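Local coordinates for protein putative polysaccharide deacetylase (Bdellovibrio bacteriovorus HD100, PDB 5JP6) that probably removes acetyl groups from N-acetylated sugars of peptidoglycan, as a zinc-binding deacetylase of carbohydrate esterase family 4, at residues S305-T310 and L333-Q338; F93-R98 and G178-Y183; G132-A137 and I337-A342. The protein carries 1 engineered substitution. All blocks are in the same frame, centred on the assembly; numbering follows the deposited sequence.

Interaction 1: residues S305-T310 and L333-Q338; sequences SDDWRT and LFHDIQ
D307 meets H335 with both of its carboxylate oxygens. Beyond CB, CG stands between the backbone N and the carbonyl carbon (chi1 68°), and this turns the carboxylate toward strand 330-335. CG itself lies 3.7 Å from H335 N. D307 OD1 accepts from H335 ND1 at 2.8 Å through the syn lone pair of OD1, and OD1 lies in the imidazole plane. OD2 takes the backbone H335 N, also at 2.8 Å and also through a syn lone pair. The carboxylate is twisted 43° from the ring, yet both bonds are fairly straight. OD2 further touches the edge of the F334 ring and accepts a bond from T341. Water 1 donates to D307 OD1 and to Q338 OE1, joining the two side chains. Two residues earlier, S305 OG donates a hydrogen bond to L333 O at 2.6 Å, in the carbonyl plane. The same OG accepts from D307 N, which makes an ST turn and steadies the aspartate. The far nitrogen of the imidazole, H335 NE2, bonds Y280, a zinc ligand. The sequences SDDWR and LFH are consistent with the fourth and fifth motifs of NodB-type deacetylases, and a buried His-carboxylate pair beside the metal suits that site.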
loop_
_atom_site.group_PDB
_atom_site.type_symbol
_atom_site.label_atom_id
_atom_site.label_comp_id
_atom_site.label_asym_id
_atom_site.label_seq_id
_atom_site.Cartn_x
_atom_site.Cartn_y
_atom_site.Cartn_z
ATOM N N SER A 305 6.146 -1.616 9.147
ATOM C CA SER A 305 5.321 -2.792 9.240
ATOM C C SER A 305 5.950 -4.002 8.620
ATOM O O SER A 305 5.585 -5.137 8.983
ATOM C CB SER A 305 3.950 -2.555 8.603
ATOM O OG SER A 305 4.056 -2.392 7.203
ATOM N N ASP A 306 6.865 -3.779 7.666
ATOM C CA ASP A 306 7.378 -4.879 6.840
ATOM C C ASP A 306 6.232 -5.669 6.167
ATOM O O ASP A 306 6.378 -6.856 5.902
ATOM C CB ASP A 306 8.254 -5.819 7.676
ATOM C CG ASP A 306 9.546 -5.195 8.109
ATOM O OD1 ASP A 306 10.003 -4.231 7.496
ATOM O OD2 ASP A 306 10.149 -5.794 9.039
ATOM N N ASP A 307 5.100 -4.993 5.855
ATOM C CA ASP A 307 3.945 -5.715 5.308
ATOM C C ASP A 307 4.187 -6.213 3.873
ATOM O O ASP A 307 3.370 -6.989 3.366
ATOM C CB ASP A 307 2.632 -4.953 5.463
ATOM C CG ASP A 307 2.557 -3.707 4.626
ATOM O OD1 ASP A 307 3.545 -3.309 3.949
ATOM O OD2 ASP A 307 1.496 -3.057 4.621
ATOM N N TRP A 308 5.283 -5.787 3.235
ATOM C CA TRP A 308 5.722 -6.288 1.908
ATOM C C TRP A 308 6.204 -7.744 1.987
ATOM O O TRP A 308 6.299 -8.423 0.957
ATOM C CB TRP A 308 6.839 -5.388 1.352
ATOM C CG TRP A 308 8.025 -5.241 2.266
ATOM C CD1 TRP A 308 8.239 -4.252 3.180
ATOM C CD2 TRP A 308 9.162 -6.125 2.354
ATOM N NE1 TRP A 308 9.417 -4.473 3.838
ATOM C CE2 TRP A 308 9.998 -5.617 3.364
ATOM C CE3 TRP A 308 9.527 -7.313 1.711
ATOM C CZ2 TRP A 308 11.197 -6.223 3.707
ATOM C CZ3 TRP A 308 10.718 -7.920 2.078
ATOM C CH2 TRP A 308 11.535 -7.367 3.051
ATOM N N ARG A 309 6.593 -8.199 3.183
ATOM C CA ARG A 309 7.175 -9.530 3.341
ATOM C C ARG A 309 6.079 -10.562 3.586
ATOM O O ARG A 309 5.235 -10.396 4.449
ATOM C CB ARG A 309 8.211 -9.532 4.482
ATOM C CG ARG A 309 9.120 -10.746 4.410
ATOM C CD ARG A 309 9.924 -10.955 5.659
ATOM N NE ARG A 309 10.828 -9.868 5.956
ATOM C CZ ARG A 309 12.028 -9.702 5.401
ATOM N NH1 ARG A 309 12.425 -10.499 4.405
ATOM N NH2 ARG A 309 12.805 -8.715 5.827
ATOM N N THR A 310 6.089 -11.638 2.831
ATOM C CA THR A 310 5.194 -12.762 3.086
ATOM C C THR A 310 5.482 -13.275 4.490
ATOM O O THR A 310 6.640 -13.581 4.849
ATOM C CB THR A 310 5.361 -13.884 2.072
ATOM O OG1 THR A 310 5.173 -13.375 0.753
ATOM C CG2 THR A 310 4.366 -15.044 2.327
ATOM N N LEU A 333 4.354 2.956 8.316
ATOM C CA LEU A 333 4.242 2.632 6.885
ATOM C C LEU A 333 3.508 1.300 6.660
ATOM O O LEU A 333 4.042 0.240 7.029
ATOM C CB LEU A 333 5.631 2.518 6.262
ATOM C CG LEU A 333 5.647 2.137 4.789
ATOM C CD1 LEU A 333 4.944 3.169 3.898
ATOM C CD2 LEU A 333 7.078 1.901 4.303
ATOM N N PHE A 334 2.344 1.390 6.004
ATOM C CA PHE A 334 1.534 0.232 5.544
ATOM C C PHE A 334 1.380 0.453 4.015
ATOM O O PHE A 334 1.579 1.550 3.473
ATOM C CB PHE A 334 0.155 0.164 6.186
ATOM C CG PHE A 334 0.124 -0.330 7.621
ATOM C CD1 PHE A 334 0.544 -1.646 7.965
ATOM C CD2 PHE A 334 -0.390 0.482 8.613
ATOM C CE1 PHE A 334 0.427 -2.076 9.261
ATOM C CE2 PHE A 334 -0.532 0.021 9.910
ATOM C CZ PHE A 334 -0.094 -1.232 10.221
ATOM N N HIS A 335 0.906 -0.605 3.364
ATOM C CA HIS A 335 0.445 -0.551 1.969
ATOM C C HIS A 335 -0.983 -1.069 1.905
ATOM O O HIS A 335 -1.230 -2.219 2.278
ATOM C CB HIS A 335 1.364 -1.382 1.082
ATOM C CG HIS A 335 2.779 -0.894 1.056
ATOM N ND1 HIS A 335 3.669 -1.191 2.069
ATOM C CD2 HIS A 335 3.425 -0.048 0.206
ATOM C CE1 HIS A 335 4.812 -0.563 1.816
ATOM N NE2 HIS A 335 4.679 0.126 0.697
ATOM N N ASP A 336 -1.922 -0.247 1.419
ATOM C CA ASP A 336 -3.331 -0.683 1.385
ATOM C C ASP A 336 -3.539 -1.658 0.192
ATOM O O ASP A 336 -4.599 -2.272 0.094
ATOM C CB ASP A 336 -4.372 0.449 1.422
ATOM C CG ASP A 336 -4.179 1.483 0.351
ATOM O OD1 ASP A 336 -3.012 1.901 0.153
ATOM O OD2 ASP A 336 -5.177 1.904 -0.295
ATOM N N ILE A 337 -2.531 -1.851 -0.649
ATOM C CA ILE A 337 -2.557 -2.893 -1.688
ATOM C C ILE A 337 -2.087 -4.265 -1.189
ATOM O O ILE A 337 -2.089 -5.244 -1.945
ATOM C CB ILE A 337 -1.757 -2.471 -2.949
ATOM C CG1 ILE A 337 -0.279 -2.279 -2.637
ATOM C CG2 ILE A 337 -2.339 -1.195 -3.543
ATOM C CD1 ILE A 337 0.604 -2.247 -3.842
ATOM N N GLN A 338 -1.717 -4.345 0.095
ATOM C CA GLN A 338 -1.273 -5.596 0.689
ATOM C C GLN A 338 -2.489 -6.234 1.408
ATOM O O GLN A 338 -2.975 -5.716 2.415
ATOM C CB GLN A 338 -0.154 -5.359 1.698
ATOM C CG GLN A 338 0.537 -6.644 2.151
ATOM C CD GLN A 338 1.373 -7.264 1.012
ATOM O OE1 GLN A 338 2.272 -6.635 0.402
ATOM N NE2 GLN A 338 1.038 -8.460 0.678
HETATM O O HOH W 1 3.301 -4.201 1.089
HETATM O O HOH W 2 4.473 -8.184 -0.967
#

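Interaction 2: residues F93-R98 and G178-Y183; sequences FENEIR and GPHGLY
E94 begins the contact, where its CG lies 3.7 Å from Y183 OH. CG is anti to the backbone N (chi1 179°) and the chain is extended beyond it, which carries the carboxylate past the tyrosine hydroxyl to R98. There OE2 receives two bonds from R98, 2.9 Å from NE and 2.8 Å from NH2. The guanidinium grips it side-on, and the carboxylate oxygen is met on its anti side. R339 is a second cationic partner of E94. Next comes N95. Its OD1 accepts from Y183 OH at 2.8 Å, with the hydroxyl tilted 35° from the carbonyl plane. The amide sits at the edge of the tyrosine ring. The backbone N95 O accepts a hydrogen bond from water 3, which also bonds H180 NE2. One turn on, R98 CD packs against Y183 OH at 3.4 Å. Its guanidinium stands almost at right angles to the phenol ring, with the planes 87° apart. R98 NH2 also pairs with D118. Across from this helix, H180 lies over a face of Y183, with CE1 above the ring centre. H180 ND1 accepts from L182 N at 3.1 Å, just where helix 183-193 starts. The contact thus docks helix 94-98 on the loop after strand 170-176. The end of the strand and the start of the loop read TFDDGPH, consistent with the first motif of NodB-type deacetylases.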
loop_
_atom_site.group_PDB
_atom_site.type_symbol
_atom_site.label_atom_id
_atom_site.label_comp_id
_atom_site.label_asym_id
_atom_site.label_seq_id
_atom_site.Cartn_x
_atom_site.Cartn_y
_atom_site.Cartn_z
ATOM N N PHE A 93 1.745 -13.582 -4.923
ATOM C CA PHE A 93 1.278 -13.385 -6.292
ATOM C C PHE A 93 -0.204 -13.057 -6.380
ATOM O O PHE A 93 -0.747 -12.946 -7.462
ATOM C CB PHE A 93 1.570 -14.660 -7.095
ATOM C CG PHE A 93 3.016 -14.921 -7.299
ATOM C CD1 PHE A 93 3.690 -14.343 -8.382
ATOM C CD2 PHE A 93 3.720 -15.744 -6.406
ATOM C CE1 PHE A 93 5.042 -14.563 -8.561
ATOM C CE2 PHE A 93 5.072 -15.977 -6.611
ATOM C CZ PHE A 93 5.729 -15.373 -7.678
ATOM N N GLU A 94 -0.873 -12.937 -5.236
ATOM C CA GLU A 94 -2.326 -12.759 -5.223
ATOM C C GLU A 94 -2.750 -11.541 -6.024
ATOM O O GLU A 94 -3.728 -11.604 -6.784
ATOM C CB GLU A 94 -2.832 -12.623 -3.795
ATOM C CG GLU A 94 -4.320 -12.405 -3.664
ATOM C CD GLU A 94 -4.828 -12.480 -2.250
ATOM O OE1 GLU A 94 -4.025 -12.501 -1.304
ATOM O OE2 GLU A 94 -6.103 -12.481 -2.129
ATOM N N ASN A 95 -2.065 -10.410 -5.843
ATOM C CA ASN A 95 -2.518 -9.210 -6.548
ATOM C C ASN A 95 -2.416 -9.401 -8.051
ATOM O O ASN A 95 -3.286 -8.971 -8.799
ATOM C CB ASN A 95 -1.716 -7.988 -6.136
ATOM C CG ASN A 95 -2.104 -7.478 -4.790
ATOM O OD1 ASN A 95 -2.784 -8.157 -4.020
ATOM N ND2 ASN A 95 -1.726 -6.241 -4.518
ATOM N N GLU A 96 -1.368 -10.094 -8.489
ATOM C CA GLU A 96 -1.211 -10.321 -9.935
ATOM C C GLU A 96 -2.285 -11.281 -10.446
ATOM O O GLU A 96 -2.805 -11.106 -11.542
ATOM C CB GLU A 96 0.188 -10.820 -10.272
ATOM C CG GLU A 96 1.280 -9.809 -10.001
ATOM C CD GLU A 96 1.010 -8.468 -10.621
ATOM O OE1 GLU A 96 0.684 -8.436 -11.846
ATOM O OE2 GLU A 96 1.179 -7.458 -9.903
ATOM N N ILE A 97 -2.647 -12.281 -9.628
ATOM C CA ILE A 97 -3.664 -13.228 -10.047
ATOM C C ILE A 97 -5.050 -12.552 -10.140
ATOM O O ILE A 97 -5.858 -12.866 -11.042
ATOM C CB ILE A 97 -3.714 -14.437 -9.103
ATOM C CG1 ILE A 97 -2.397 -15.216 -9.167
ATOM C CG2 ILE A 97 -4.914 -15.328 -9.368
ATOM C CD1 ILE A 97 -2.101 -16.047 -7.929
ATOM N N ARG A 98 -5.293 -11.604 -9.237
ATOM C CA ARG A 98 -6.566 -10.858 -9.227
ATOM C C ARG A 98 -6.641 -9.784 -10.329
ATOM O O ARG A 98 -7.751 -9.388 -10.730
ATOM C CB ARG A 98 -6.817 -10.203 -7.864
ATOM C CG ARG A 98 -7.077 -11.199 -6.751
ATOM C CD ARG A 98 -7.478 -10.510 -5.454
ATOM N NE ARG A 98 -7.612 -11.447 -4.369
ATOM C CZ ARG A 98 -8.648 -12.268 -4.185
ATOM N NH1 ARG A 98 -9.723 -12.189 -4.976
ATOM N NH2 ARG A 98 -8.593 -13.197 -3.262
ATOM N N GLY A 178 -2.016 2.474 -3.074
ATOM C CA GLY A 178 -3.424 2.226 -3.403
ATOM C C GLY A 178 -3.975 3.367 -4.248
ATOM O O GLY A 178 -3.251 4.254 -4.692
ATOM N N PRO A 179 -5.279 3.352 -4.470
ATOM C CA PRO A 179 -6.200 2.378 -3.885
ATOM C C PRO A 179 -6.241 1.060 -4.634
ATOM O O PRO A 179 -6.083 1.030 -5.864
ATOM C CB PRO A 179 -7.554 3.091 -4.018
ATOM C CG PRO A 179 -7.387 3.984 -5.198
ATOM C CD PRO A 179 -5.974 4.418 -5.178
ATOM N N HIS A 180 -6.490 -0.007 -3.885
ATOM C CA HIS A 180 -6.819 -1.312 -4.485
ATOM C C HIS A 180 -8.340 -1.396 -4.663
ATOM O O HIS A 180 -9.086 -0.707 -3.985
ATOM C CB HIS A 180 -6.312 -2.450 -3.584
ATOM C CG HIS A 180 -6.353 -3.812 -4.223
ATOM N ND1 HIS A 180 -7.424 -4.685 -4.081
ATOM C CD2 HIS A 180 -5.483 -4.418 -5.050
ATOM C CE1 HIS A 180 -7.169 -5.783 -4.765
ATOM N NE2 HIS A 180 -6.010 -5.634 -5.375
ATOM N N GLY A 181 -8.800 -2.233 -5.594
ATOM C CA GLY A 181 -10.211 -2.393 -5.832
ATOM C C GLY A 181 -11.030 -3.075 -4.748
ATOM O O GLY A 181 -12.241 -2.878 -4.698
ATOM N N LEU A 182 -10.357 -3.843 -3.877
ATOM C CA LEU A 182 -10.994 -4.513 -2.756
ATOM C C LEU A 182 -10.418 -4.147 -1.406
ATOM O O LEU A 182 -11.177 -3.829 -0.492
ATOM C CB LEU A 182 -10.846 -6.032 -2.901
ATOM C CG LEU A 182 -11.580 -6.683 -4.051
ATOM C CD1 LEU A 182 -11.194 -8.163 -4.199
ATOM C CD2 LEU A 182 -13.084 -6.516 -3.840
ATOM N N TYR A 183 -9.087 -4.197 -1.269
ATOM C CA TYR A 183 -8.521 -4.160 0.076
ATOM C C TYR A 183 -8.651 -2.803 0.742
ATOM O O TYR A 183 -8.762 -2.718 1.980
ATOM C CB TYR A 183 -7.059 -4.596 0.116
ATOM C CG TYR A 183 -6.667 -5.758 -0.771
ATOM C CD1 TYR A 183 -7.487 -6.868 -0.993
ATOM C CD2 TYR A 183 -5.402 -5.765 -1.338
ATOM C CE1 TYR A 183 -7.071 -7.899 -1.829
ATOM C CE2 TYR A 183 -4.976 -6.785 -2.159
ATOM C CZ TYR A 183 -5.825 -7.860 -2.403
ATOM O OH TYR A 183 -5.410 -8.859 -3.261
HETATM O O HOH W 3 -4.854 -6.934 -7.788
#

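Interaction 3: residues G132-A137 and I337-A342; sequences GHALKA and IQRRTA
A134 packs on A342 and R339 at the start of helix 339-354, one of the helices packed outside the curled parallel sheet, as in the distorted (beta/alpha) barrel of NodB-type deacetylases. The A134 and A342 CB atoms are 3.8 Å apart. A134 CB also rests on the R339 chain, 3.6 Å from its CG. That chain leaves with CG anti to the backbone N (chi1 172°) and stays extended to NE, which carries the guanidinium along the loop. L135 takes one face of this flat group, its CG lying 3.6 Å above the plane and offset toward the rim. The leucine and arginine side chains cross at about a right angle. H133 runs beside R339 in the same direction, with its ring turned only 22° from the guanidinium. Its CE1 comes no nearer than 4.0 Å to R339 NH2, so this is loose packing.

The next shell holds these groups in place. R339 forms salt bridges with E94, D118 and E343, which fix its polar end and probably balance its charge. E343 also accepts from A134 N, tying the loop to the same helix. Within the loop, H133 ND1 accepts from L135 N at 3.1 Å, close to the ring plane. K136 CG lies over a face of that ring. Y183 of helix 183-193 touches both A134 and R339. Beside the alanine pair, water 4 joins the two backbones: it accepts from H133 N and donates to A342 O, each at 2.8 Å.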
loop_
_atom_site.group_PDB
_atom_site.type_symbol
_atom_site.label_atom_id
_atom_site.label_comp_id
_atom_site.label_asym_id
_atom_site.label_seq_id
_atom_site.Cartn_x
_atom_site.Cartn_y
_atom_site.Cartn_z
ATOM N N GLY A 132 -10.525 -9.825 10.623
ATOM C CA GLY A 132 -10.845 -8.961 9.534
ATOM C C GLY A 132 -11.138 -9.760 8.283
ATOM O O GLY A 132 -11.234 -10.964 8.348
ATOM N N HIS A 133 -11.372 -9.072 7.178
ATOM C CA HIS A 133 -11.594 -9.699 5.903
ATOM C C HIS A 133 -11.352 -8.672 4.824
ATOM O O HIS A 133 -12.064 -7.664 4.758
ATOM C CB HIS A 133 -13.009 -10.229 5.746
ATOM C CG HIS A 133 -13.088 -11.390 4.830
ATOM N ND1 HIS A 133 -12.624 -11.343 3.538
ATOM C CD2 HIS A 133 -13.572 -12.636 5.022
ATOM C CE1 HIS A 133 -12.797 -12.526 2.977
ATOM N NE2 HIS A 133 -13.378 -13.329 3.859
ATOM N N ALA A 134 -10.393 -8.960 3.953
ATOM C CA ALA A 134 -10.050 -8.010 2.920
ATOM C C ALA A 134 -11.017 -7.982 1.757
ATOM O O ALA A 134 -10.958 -7.063 0.961
ATOM C CB ALA A 134 -8.669 -8.281 2.386
ATOM N N LEU A 135 -11.838 -9.023 1.605
ATOM C CA LEU A 135 -12.619 -9.226 0.390
ATOM C C LEU A 135 -14.093 -8.884 0.552
ATOM O O LEU A 135 -14.829 -8.751 -0.454
ATOM C CB LEU A 135 -12.534 -10.654 -0.127
ATOM C CG LEU A 135 -11.188 -11.242 -0.284
ATOM C CD1 LEU A 135 -11.330 -12.635 -0.881
ATOM C CD2 LEU A 135 -10.289 -10.347 -1.130
ATOM N N LYS A 136 -14.566 -8.866 1.795
ATOM C CA LYS A 136 -15.980 -8.620 2.023
ATOM C C LYS A 136 -16.192 -7.813 3.259
ATOM O O LYS A 136 -15.302 -7.713 4.110
ATOM C CB LYS A 136 -16.751 -9.908 2.129
ATOM C CG LYS A 136 -16.487 -10.701 3.385
ATOM C CD LYS A 136 -17.399 -11.948 3.433
ATOM C CE LYS A 136 -16.614 -13.202 3.087
ATOM N NZ LYS A 136 -16.112 -13.190 1.686
ATOM N N ALA A 137 -17.391 -7.218 3.318
ATOM C CA ALA A 137 -17.687 -6.164 4.276
ATOM C C ALA A 137 -18.100 -6.796 5.566
ATOM O O ALA A 137 -19.169 -7.409 5.666
ATOM C CB ALA A 137 -18.761 -5.209 3.751
ATOM N N ILE A 337 -2.531 -1.851 -0.649
ATOM C CA ILE A 337 -2.557 -2.893 -1.688
ATOM C C ILE A 337 -2.087 -4.265 -1.189
ATOM O O ILE A 337 -2.089 -5.244 -1.945
ATOM C CB ILE A 337 -1.757 -2.471 -2.949
ATOM C CG1 ILE A 337 -0.279 -2.279 -2.637
ATOM C CG2 ILE A 337 -2.339 -1.195 -3.543
ATOM C CD1 ILE A 337 0.604 -2.247 -3.842
ATOM N N GLN A 338 -1.717 -4.345 0.095
ATOM C CA GLN A 338 -1.273 -5.596 0.689
ATOM C C GLN A 338 -2.489 -6.234 1.408
ATOM O O GLN A 338 -2.975 -5.716 2.415
ATOM C CB GLN A 338 -0.154 -5.359 1.698
ATOM C CG GLN A 338 0.537 -6.644 2.151
ATOM C CD GLN A 338 1.373 -7.264 1.012
ATOM O OE1 GLN A 338 2.272 -6.635 0.402
ATOM N NE2 GLN A 338 1.038 -8.460 0.678
ATOM N N ARG A 339 -2.963 -7.363 0.893
ATOM C CA ARG A 339 -4.154 -7.994 1.466
ATOM C C ARG A 339 -4.008 -8.245 2.947
ATOM O O ARG A 339 -4.930 -7.959 3.741
ATOM C CB ARG A 339 -4.523 -9.284 0.744
ATOM C CG ARG A 339 -5.629 -9.993 1.476
ATOM C CD ARG A 339 -6.296 -11.059 0.675
ATOM N NE ARG A 339 -7.370 -11.646 1.466
ATOM C CZ ARG A 339 -8.036 -12.736 1.141
ATOM N NH1 ARG A 339 -7.798 -13.334 -0.007
ATOM N NH2 ARG A 339 -8.990 -13.171 1.945
ATOM N N ARG A 340 -2.849 -8.746 3.356
ATOM C CA ARG A 340 -2.719 -9.167 4.753
ATOM C C ARG A 340 -2.835 -7.977 5.700
ATOM O O ARG A 340 -3.325 -8.121 6.796
ATOM C CB ARG A 340 -1.414 -9.901 4.969
ATOM C CG ARG A 340 -1.325 -10.632 6.288
ATOM C CD ARG A 340 -0.072 -11.503 6.308
ATOM N NE ARG A 340 0.079 -12.386 5.165
ATOM C CZ ARG A 340 -0.338 -13.663 5.084
ATOM N NH1 ARG A 340 -1.037 -14.229 6.041
ATOM N NH2 ARG A 340 -0.049 -14.371 4.022
ATOM N N THR A 341 -2.419 -6.806 5.228
ATOM C CA THR A 341 -2.594 -5.589 6.015
ATOM C C THR A 341 -4.063 -5.277 6.266
ATOM O O THR A 341 -4.451 -4.917 7.411
ATOM C CB THR A 341 -1.848 -4.434 5.353
ATOM O OG1 THR A 341 -0.453 -4.750 5.318
ATOM C CG2 THR A 341 -2.065 -3.086 6.072
ATOM N N ALA A 342 -4.900 -5.445 5.238
ATOM C CA ALA A 342 -6.358 -5.268 5.433
ATOM C C ALA A 342 -6.875 -6.358 6.408
ATOM O O ALA A 342 -7.709 -6.070 7.295
ATOM C CB ALA A 342 -7.102 -5.288 4.103
HETATM O O HOH W 4 -10.470 -6.408 7.605
#

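In the fold
Interactions 1 and 3 share I337 and Q338, the turn between strand 330-335 and helix 339-354. Their centres are 11 Å apart, and D307 OD2 to T341 OG1 (2.7 Å) joins them directly. Interaction 2 touches the same turn, with N95 ND2 2.8 Å from I337 O. It meets interaction 3 where E94 OE2 lies 2.8 Å from R339 NH1. Interaction 1 is nearest the active-site metal: the H335 side chain is about 4 Å from the zinc ion, which D177, H227 and Y280 bind. The N95 side chain is about 12 Å from the zinc. Interactions 2 and 3 join two segments from earlier in the chain, 93-98 and 132-137, to the zinc-binding part of the fold.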